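Local coordinates for protein aspartate carbamoyltransferase (Leishmania major, PDB 7K46) that probably catalyses the transfer of a carbamoyl group from carbamoyl phosphate to L-aspartate, an early step of de novo pyrimidine biosynthesis, at residues A[184-197]-A[213-227]. Numbering follows the deposited sequence. Where two conformers were deposited one is given.
Sequences AHNFALRKVYLIAP and DVVKRGIAIQQASGL
Val192 and Leu194 exchange backbone hydrogen bonds with Ala220, Gln222 and Ala224, joining strand 191-195 in parallel to 220-224, the outermost strand on this side of the aspartate-binding domain's sheet; helix 204-217 makes the beta-alpha-beta crossover between them. The tight part is apolar. Ile221 CD1 lies alongside Val192 CB at 3.7 Å, its CG2 meets Leu194 CD1, and Ile219 CD1 touches Ala184 and Leu189. On the other sheet face, buried Ile195 packs CD1 on Ala224 CB (3.9 Å) and CG2 on Gly226 C (3.6 Å). There, extended Lys191 reaches Gln222 OE1 with NZ (2.8 Å), almost in line with the C=O, and also bonds Tyr193 OH, which Asp234 holds as well. The helix ends are looser and wetter. A chi1 of -170° swings the His185 ring beside its own carbonyl, bringing ND1 to the syn side of Asp213 OD2 (2.9 Å), 33° out of the carboxylate plane. Arg217 lays its guanidinium over Phe187 N and gives NH2 to His185 O (3.0 Å), tilted above the carbonyl plane, while waters link it to Asp213 OD1 and Asn186 O. Backbone bonds, hydrocarbon and one lysine-glutamine tie thus join the strands, whereas hydrated polar links join the helix ends.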
ATOM      1  N   ALA A 184     -28.684 -20.908  13.063  1.00 19.92           N
ATOM      2  CA  ALA A 184     -29.940 -21.636  13.218  1.00 22.57           C
ATOM      3  C   ALA A 184     -30.336 -22.360  11.937  1.00 24.10           C
ATOM      4  O   ALA A 184     -30.994 -23.401  11.995  1.00 22.04           O
ATOM      5  CB  ALA A 184     -31.058 -20.682  13.640  1.00 22.96           C
ATOM      6  N   HIS A 185     -29.965 -21.816  10.780  1.00 23.91           N
ATOM      7  CA  HIS A 185     -30.333 -22.454   9.525  1.00 24.14           C
ATOM      8  C   HIS A 185     -29.493 -23.687   9.238  1.00 27.14           C
ATOM      9  O   HIS A 185     -29.987 -24.630   8.610  1.00 28.15           O
ATOM     10  CB  HIS A 185     -30.189 -21.474   8.356  1.00 22.38           C
ATOM     11  CG  HIS A 185     -30.774 -21.985   7.077  1.00 25.69           C
ATOM     12  ND1 HIS A 185     -32.117 -22.262   6.933  1.00 30.35           N
ATOM     13  CD2 HIS A 185     -30.198 -22.286   5.888  1.00 30.38           C
ATOM     14  CE1 HIS A 185     -32.346 -22.702   5.707  1.00 33.57           C
ATOM     15  NE2 HIS A 185     -31.197 -22.724   5.052  1.00 30.90           N
ATOM     16  N   ASN A 186     -28.232 -23.702   9.678  1.00 21.14           N
ATOM     17  CA  ASN A 186     -27.280 -24.690   9.193  1.00 23.02           C
ATOM     18  C   ASN A 186     -26.794 -25.684  10.238  1.00 22.32           C
ATOM     19  O   ASN A 186     -26.170 -26.682   9.860  1.00 23.77           O
ATOM     20  CB  ASN A 186     -26.055 -23.990   8.585  1.00 22.63           C
ATOM     21  CG  ASN A 186     -26.376 -23.283   7.284  1.00 32.72           C
ATOM     22  OD1 ASN A 186     -26.674 -23.929   6.277  1.00 29.67           O
ATOM     23  ND2 ASN A 186     -26.306 -21.946   7.295  1.00 30.52           N
ATOM     24  N   PHE A 187     -27.057 -25.461  11.522  1.00 20.05           N
ATOM     25  CA  PHE A 187     -26.457 -26.283  12.557  1.00 23.52           C
ATOM     26  C   PHE A 187     -27.489 -26.699  13.596  1.00 23.94           C
ATOM     27  O   PHE A 187     -28.421 -25.953  13.918  1.00 20.42           O
ATOM     28  CB  PHE A 187     -25.297 -25.554  13.233  1.00 22.96           C
ATOM     29  CG  PHE A 187     -24.152 -25.266  12.304  1.00 23.79           C
ATOM     30  CD1 PHE A 187     -23.132 -26.190  12.135  1.00 22.61           C
ATOM     31  CD2 PHE A 187     -24.102 -24.079  11.591  1.00 24.25           C
ATOM     32  CE1 PHE A 187     -22.073 -25.934  11.269  1.00 23.45           C
ATOM     33  CE2 PHE A 187     -23.043 -23.814  10.730  1.00 22.37           C
ATOM     34  CZ  PHE A 187     -22.033 -24.749  10.566  1.00 22.46           C
ATOM     35  N   ALA A 188     -27.292 -27.905  14.127  1.00 22.62           N
ATOM     36  CA  ALA A 188     -28.174 -28.470  15.149  1.00 23.77           C
ATOM     37  C   ALA A 188     -27.779 -27.932  16.528  1.00 27.43           C
ATOM     38  O   ALA A 188     -27.284 -28.650  17.402  1.00 25.43           O
ATOM     39  CB  ALA A 188     -28.118 -29.990  15.106  1.00 29.69           C
ATOM     40  N   LEU A 189     -28.004 -26.631  16.710  1.00 23.44           N
ATOM     41  CA  LEU A 189     -27.702 -25.994  17.983  1.00 23.32           C
ATOM     42  C   LEU A 189     -28.548 -26.596  19.096  1.00 22.95           C
ATOM     43  O   LEU A 189     -29.683 -27.017  18.879  1.00 25.72           O
ATOM     44  CB  LEU A 189     -27.976 -24.496  17.907  1.00 21.28           C
ATOM     45  CG  LEU A 189     -27.315 -23.737  16.751  1.00 22.39           C
ATOM     46  CD1 LEU A 189     -27.732 -22.277  16.852  1.00 22.79           C
ATOM     47  CD2 LEU A 189     -25.812 -23.888  16.817  1.00 24.29           C
ATOM     48  N   ARG A 190     -27.984 -26.628  20.303  1.00 24.55           N
ATOM     49  CA  ARG A 190     -28.800 -26.962  21.465  1.00 23.60           C
ATOM     50  C   ARG A 190     -29.558 -25.738  21.966  1.00 24.48           C
ATOM     51  O   ARG A 190     -30.769 -25.801  22.199  1.00 24.49           O
ATOM     52  CB  ARG A 190     -27.933 -27.550  22.581  1.00 23.48           C
ATOM     53  CG  ARG A 190     -28.703 -27.793  23.883  1.00 29.18           C
ATOM     54  CD  ARG A 190     -27.953 -28.709  24.843  1.00 32.36           C
ATOM     55  NE  ARG A 190     -26.688 -28.132  25.288  1.00 32.32           N
ATOM     56  CZ  ARG A 190     -26.574 -27.237  26.261  1.00 29.28           C
ATOM     57  NH1 ARG A 190     -27.637 -26.747  26.873  1.00 29.12           N
ATOM     58  NH2 ARG A 190     -25.362 -26.815  26.621  1.00 30.71           N
ATOM     59  N   LYS A 191     -28.874 -24.604  22.112  1.00 22.48           N
ATOM     60  CA  LYS A 191     -29.506 -23.473  22.774  1.00 23.33           C
ATOM     61  C   LYS A 191     -28.783 -22.192  22.402  1.00 22.03           C
ATOM     62  O   LYS A 191     -27.556 -22.185  22.277  1.00 19.98           O
ATOM     63  CB  LYS A 191     -29.494 -23.672  24.294  1.00 22.58           C
ATOM     64  CG  LYS A 191     -30.272 -22.632  25.086  1.00 21.04           C
ATOM     65  CD  LYS A 191     -30.489 -23.145  26.506  1.00 25.85           C
ATOM     66  CE  LYS A 191     -31.517 -22.319  27.254  1.00 30.33           C
ATOM     67  NZ  LYS A 191     -31.645 -22.775  28.680  1.00 27.51           N
ATOM     68  N   VAL A 192     -29.548 -21.113  22.235  1.00 19.22           N
ATOM     69  CA  VAL A 192     -28.995 -19.770  22.051  1.00 21.87           C
ATOM     70  C   VAL A 192     -29.503 -18.895  23.189  1.00 22.61           C
ATOM     71  O   VAL A 192     -30.721 -18.719  23.351  1.00 20.66           O
ATOM     72  CB  VAL A 192     -29.379 -19.148  20.696  1.00 17.07           C
ATOM     73  CG1 VAL A 192     -28.847 -17.707  20.602  1.00 17.27           C
ATOM     74  CG2 VAL A 192     -28.872 -19.992  19.520  1.00 17.00           C
ATOM     75  N   TYR A 193     -28.577 -18.348  23.967  1.00 20.64           N
ATOM     76  CA  TYR A 193     -28.898 -17.317  24.948  1.00 21.60           C
ATOM     77  C   TYR A 193     -28.722 -15.958  24.287  1.00 19.56           C
ATOM     78  O   TYR A 193     -27.684 -15.701  23.668  1.00 20.36           O
ATOM     79  CB  TYR A 193     -27.988 -17.421  26.178  1.00 18.93           C
ATOM     80  CG  TYR A 193     -28.195 -18.661  27.015  1.00 19.26           C
ATOM     81  CD1 TYR A 193     -29.172 -18.694  28.008  1.00 24.01           C
ATOM     82  CD2 TYR A 193     -27.414 -19.797  26.825  1.00 21.42           C
ATOM     83  CE1 TYR A 193     -29.378 -19.823  28.786  1.00 22.71           C
ATOM     84  CE2 TYR A 193     -27.610 -20.943  27.610  1.00 20.93           C
ATOM     85  CZ  TYR A 193     -28.597 -20.946  28.586  1.00 24.97           C
ATOM     86  OH  TYR A 193     -28.801 -22.069  29.368  1.00 26.92           O
ATOM     87  N   LEU A 194     -29.733 -15.093  24.416  1.00 19.22           N
ATOM     88  CA  LEU A 194     -29.698 -13.728  23.882  1.00 18.79           C
ATOM     89  C   LEU A 194     -29.605 -12.774  25.071  1.00 20.43           C
ATOM     90  O   LEU A 194     -30.610 -12.509  25.737  1.00 19.84           O
ATOM     91  CB  LEU A 194     -30.936 -13.446  23.037  1.00 20.69           C
ATOM     92  CG  LEU A 194     -31.159 -14.383  21.843  1.00 21.72           C
ATOM     93  CD1 LEU A 194     -32.534 -14.131  21.213  1.00 22.73           C
ATOM     94  CD2 LEU A 194     -30.044 -14.197  20.824  1.00 17.13           C
ATOM     95  N   ILE A 195     -28.399 -12.262  25.335  1.00 20.41           N
ATOM     96  CA  ILE A 195     -28.105 -11.474  26.532  1.00 19.02           C
ATOM     97  C   ILE A 195     -27.946 -10.019  26.111  1.00 21.52           C
ATOM     98  O   ILE A 195     -26.972  -9.667  25.437  1.00 20.91           O
ATOM     99  CB  ILE A 195     -26.833 -11.962  27.244  1.00 20.03           C
ATOM    100  CG1 ILE A 195     -26.847 -13.488  27.445  1.00 16.70           C
ATOM    101  CG2 ILE A 195     -26.633 -11.197  28.556  1.00 21.02           C
ATOM    102  CD1 ILE A 195     -27.970 -13.987  28.352  1.00 19.79           C
ATOM    103  N   ALA A 196     -28.877  -9.166  26.525  1.00 22.30           N
ATOM    104  CA  ALA A 196     -28.855  -7.777  26.101  1.00 22.80           C
ATOM    105  C   ALA A 196     -29.493  -6.925  27.176  1.00 27.52           C
ATOM    106  O   ALA A 196     -30.444  -7.369  27.837  1.00 23.20           O
ATOM    107  CB  ALA A 196     -29.600  -7.585  24.773  1.00 19.34           C
ATOM    108  N   PRO A 197     -29.022  -5.693  27.373  1.00 24.98           N
ATOM    109  CA  PRO A 197     -29.684  -4.793  28.320  1.00 27.23           C
ATOM    110  C   PRO A 197     -31.133  -4.530  27.923  1.00 31.40           C
ATOM    111  O   PRO A 197     -31.524  -4.667  26.762  1.00 23.52           O
ATOM    112  CB  PRO A 197     -28.850  -3.507  28.254  1.00 27.62           C
ATOM    113  CG  PRO A 197     -27.558  -3.884  27.593  1.00 24.96           C
ATOM    114  CD  PRO A 197     -27.857  -5.067  26.707  1.00 23.06           C
ATOM    115  N   ASP A 213     -36.674 -22.633  11.289  1.00 26.97           N
ATOM    116  CA  ASP A 213     -35.491 -23.446  11.561  1.00 26.96           C
ATOM    117  C   ASP A 213     -35.441 -23.901  13.015  1.00 25.72           C
ATOM    118  O   ASP A 213     -35.112 -25.059  13.295  1.00 22.77           O
ATOM    119  CB  ASP A 213     -34.229 -22.656  11.217  1.00 22.32           C
ATOM    120  CG  ASP A 213     -34.073 -22.434   9.725  1.00 32.88           C
ATOM    121  OD1 ASP A 213     -34.458 -23.336   8.956  1.00 27.16           O
ATOM    122  OD2 ASP A 213     -33.567 -21.361   9.319  1.00 28.21           O
ATOM    123  N   VAL A 214     -35.740 -22.999  13.952  1.00 22.91           N
ATOM    124  CA  VAL A 214     -35.650 -23.318  15.377  0.56 22.77           C
ATOM    125  C   VAL A 214     -36.642 -24.417  15.750  1.00 22.43           C
ATOM    126  O   VAL A 214     -36.374 -25.252  16.623  1.00 24.28           O
ATOM    127  CB  VAL A 214     -35.866 -22.022  16.188  0.56 21.64           C
ATOM    128  CG1 VAL A 214     -36.326 -22.313  17.588  0.56 22.11           C
ATOM    129  CG2 VAL A 214     -34.580 -21.183  16.207  0.56 21.16           C
ATOM    130  N   VAL A 215     -37.802 -24.444  15.089  1.00 22.63           N
ATOM    131  CA  VAL A 215     -38.804 -25.452  15.435  1.00 23.62           C
ATOM    132  C   VAL A 215     -38.516 -26.785  14.738  1.00 25.35           C
ATOM    133  O   VAL A 215     -38.759 -27.857  15.304  1.00 24.77           O
ATOM    134  CB  VAL A 215     -40.220 -24.929  15.121  1.00 28.44           C
ATOM    135  CG1 VAL A 215     -41.235 -26.062  15.168  1.00 28.10           C
ATOM    136  CG2 VAL A 215     -40.620 -23.865  16.137  1.00 24.91           C
ATOM    137  N   LYS A 216     -38.005 -26.754  13.503  1.00 26.95           N
ATOM    138  CA  LYS A 216     -37.607 -28.004  12.855  1.00 26.63           C
ATOM    139  C   LYS A 216     -36.446 -28.659  13.600  1.00 24.07           C
ATOM    140  O   LYS A 216     -36.417 -29.885  13.765  1.00 24.89           O
ATOM    141  CB  LYS A 216     -37.223 -27.746  11.392  1.00 25.11           C
ATOM    142  N   ARG A 217     -35.491 -27.855  14.072  1.00 23.09           N
ATOM    143  CA  ARG A 217     -34.295 -28.357  14.733  1.00 23.89           C
ATOM    144  C   ARG A 217     -34.442 -28.491  16.245  1.00 27.64           C
ATOM    145  O   ARG A 217     -33.584 -29.118  16.877  1.00 26.15           O
ATOM    146  CB  ARG A 217     -33.098 -27.447  14.418  1.00 22.83           C
ATOM    147  CG  ARG A 217     -32.655 -27.490  12.945  1.00 23.88           C
ATOM    148  CD  ARG A 217     -31.463 -26.548  12.706  1.00 22.62           C
ATOM    149  NE  ARG A 217     -30.985 -26.586  11.329  1.00 22.36           N
ATOM    150  CZ  ARG A 217     -30.180 -27.525  10.850  1.00 28.65           C
ATOM    151  NH1 ARG A 217     -29.831 -28.572  11.582  1.00 25.23           N
ATOM    152  NH2 ARG A 217     -29.711 -27.412   9.608  1.00 24.86           N
ATOM    153  N   GLY A 218     -35.495 -27.936  16.841  1.00 26.16           N
ATOM    154  CA  GLY A 218     -35.650 -28.030  18.285  1.00 24.32           C
ATOM    155  C   GLY A 218     -34.654 -27.206  19.075  1.00 22.84           C
ATOM    156  O   GLY A 218     -34.260 -27.610  20.172  1.00 22.57           O
ATOM    157  N   ILE A 219     -34.241 -26.056  18.550  1.00 24.58           N
ATOM    158  CA  ILE A 219     -33.282 -25.185  19.227  1.00 20.69           C
ATOM    159  C   ILE A 219     -34.006 -24.370  20.292  1.00 26.25           C
ATOM    160  O   ILE A 219     -35.038 -23.745  20.014  1.00 23.43           O
ATOM    161  CB  ILE A 219     -32.587 -24.257  18.216  1.00 20.79           C
ATOM    162  CG1 ILE A 219     -31.888 -25.079  17.124  1.00 20.84           C
ATOM    163  CG2 ILE A 219     -31.605 -23.280  18.937  1.00 21.29           C
ATOM    164  CD1 ILE A 219     -31.400 -24.242  15.941  1.00 23.04           C
ATOM    165  N   ALA A 220     -33.463 -24.365  21.511  1.00 20.62           N
ATOM    166  CA  ALA A 220     -33.963 -23.492  22.564  1.00 20.66           C
ATOM    167  C   ALA A 220     -33.432 -22.072  22.378  1.00 21.50           C
ATOM    168  O   ALA A 220     -32.243 -21.863  22.100  1.00 23.30           O
ATOM    169  CB  ALA A 220     -33.554 -24.021  23.939  1.00 22.59           C
ATOM    170  N   ILE A 221     -34.320 -21.093  22.530  1.00 22.19           N
ATOM    171  CA  ILE A 221     -33.961 -19.676  22.520  1.00 21.24           C
ATOM    172  C   ILE A 221     -34.357 -19.084  23.865  1.00 22.59           C
ATOM    173  O   ILE A 221     -35.504 -19.247  24.298  1.00 20.58           O
ATOM    174  CB  ILE A 221     -34.659 -18.918  21.377  1.00 23.40           C
ATOM    175  CG1 ILE A 221     -34.342 -19.556  20.012  1.00 26.77           C
ATOM    176  CG2 ILE A 221     -34.303 -17.420  21.419  1.00 24.67           C
ATOM    177  CD1 ILE A 221     -32.916 -19.397  19.547  1.00 25.34           C
ATOM    178  N   GLN A 222     -33.423 -18.388  24.518  1.00 20.48           N
ATOM    179  CA  GLN A 222     -33.679 -17.811  25.840  1.00 19.73           C
ATOM    180  C   GLN A 222     -33.152 -16.384  25.891  1.00 25.28           C
ATOM    181  O   GLN A 222     -31.966 -16.153  25.637  1.00 25.52           O
ATOM    182  CB  GLN A 222     -33.032 -18.648  26.947  1.00 21.76           C
ATOM    183  CG  GLN A 222     -33.475 -18.213  28.363  1.00 24.57           C
ATOM    184  CD  GLN A 222     -32.886 -19.081  29.453  1.00 27.98           C
ATOM    185  OE1 GLN A 222     -32.747 -20.291  29.286  1.00 28.11           O
ATOM    186  NE2 GLN A 222     -32.524 -18.464  30.576  1.00 29.06           N
ATOM    187  N   GLN A 223     -34.029 -15.434  26.232  1.00 24.96           N
ATOM    188  CA  GLN A 223     -33.660 -14.032  26.409  1.00 26.07           C
ATOM    189  C   GLN A 223     -33.444 -13.712  27.883  1.00 25.22           C
ATOM    190  O   GLN A 223     -34.231 -14.126  28.738  1.00 25.69           O
ATOM    191  CB  GLN A 223     -34.742 -13.098  25.860  1.00 27.06           C
ATOM    192  CG  GLN A 223     -34.719 -12.903  24.378  1.00 25.24           C
ATOM    193  CD  GLN A 223     -35.729 -11.862  23.932  1.00 32.61           C
ATOM    194  OE1 GLN A 223     -36.748 -11.634  24.598  1.00 35.95           O
ATOM    195  NE2 GLN A 223     -35.459 -11.229  22.802  1.00 26.67           N
ATOM    196  N   ALA A 224     -32.385 -12.948  28.171  1.00 23.28           N
ATOM    197  CA  ALA A 224     -32.101 -12.479  29.523  1.00 26.20           C
ATOM    198  C   ALA A 224     -31.363 -11.147  29.440  1.00 24.61           C
ATOM    199  O   ALA A 224     -30.730 -10.830  28.433  1.00 21.14           O
ATOM    200  CB  ALA A 224     -31.278 -13.501  30.319  1.00 25.45           C
ATOM    201  N   SER A 225     -31.442 -10.362  30.515  1.00 21.12           N
ATOM    202  CA  SER A 225     -30.815  -9.045  30.508  1.00 24.84           C
ATOM    203  C   SER A 225     -29.389  -9.056  31.041  1.00 25.92           C
ATOM    204  O   SER A 225     -28.735  -8.006  31.038  1.00 27.37           O
ATOM    205  CB  SER A 225     -31.655  -8.047  31.320  1.00 27.15           C
ATOM    206  OG  SER A 225     -31.700  -8.419  32.689  1.00 32.60           O
ATOM    207  N   GLY A 226     -28.888 -10.199  31.489  1.00 21.95           N
ATOM    208  CA  GLY A 226     -27.532 -10.256  31.999  1.00 22.48           C
ATOM    209  C   GLY A 226     -27.074 -11.687  32.136  1.00 25.63           C
ATOM    210  O   GLY A 226     -27.879 -12.621  32.110  1.00 22.25           O
ATOM    211  N   LEU A 227     -25.759 -11.845  32.259  1.00 23.79           N
ATOM    212  CA  LEU A 227     -25.172 -13.146  32.533  1.00 20.34           C
ATOM    213  C   LEU A 227     -25.385 -13.511  33.994  1.00 23.58           C
ATOM    214  O   LEU A 227     -25.466 -12.646  34.867  1.00 23.16           O
ATOM    215  CB  LEU A 227     -23.671 -13.144  32.213  1.00 21.58           C
ATOM    216  CG  LEU A 227     -23.275 -12.943  30.752  1.00 22.15           C
ATOM    217  CD1 LEU A 227     -21.763 -12.689  30.598  1.00 20.01           C
ATOM    218  CD2 LEU A 227     -23.710 -14.154  29.932  1.00 22.04           C
TER
HETATM  219  O   HOH W   1     -32.927 -25.492   8.903  1.00 36.11           O
HETATM  220  O   HOH W   2     -27.671 -28.638   7.972  1.00 36.97           O
HETATM  221  O   HOH W   3     -30.777 -28.830  17.037  1.00 31.38           O
HETATM  222  O   HOH W   4     -32.542 -27.748  22.395  1.00 25.95           O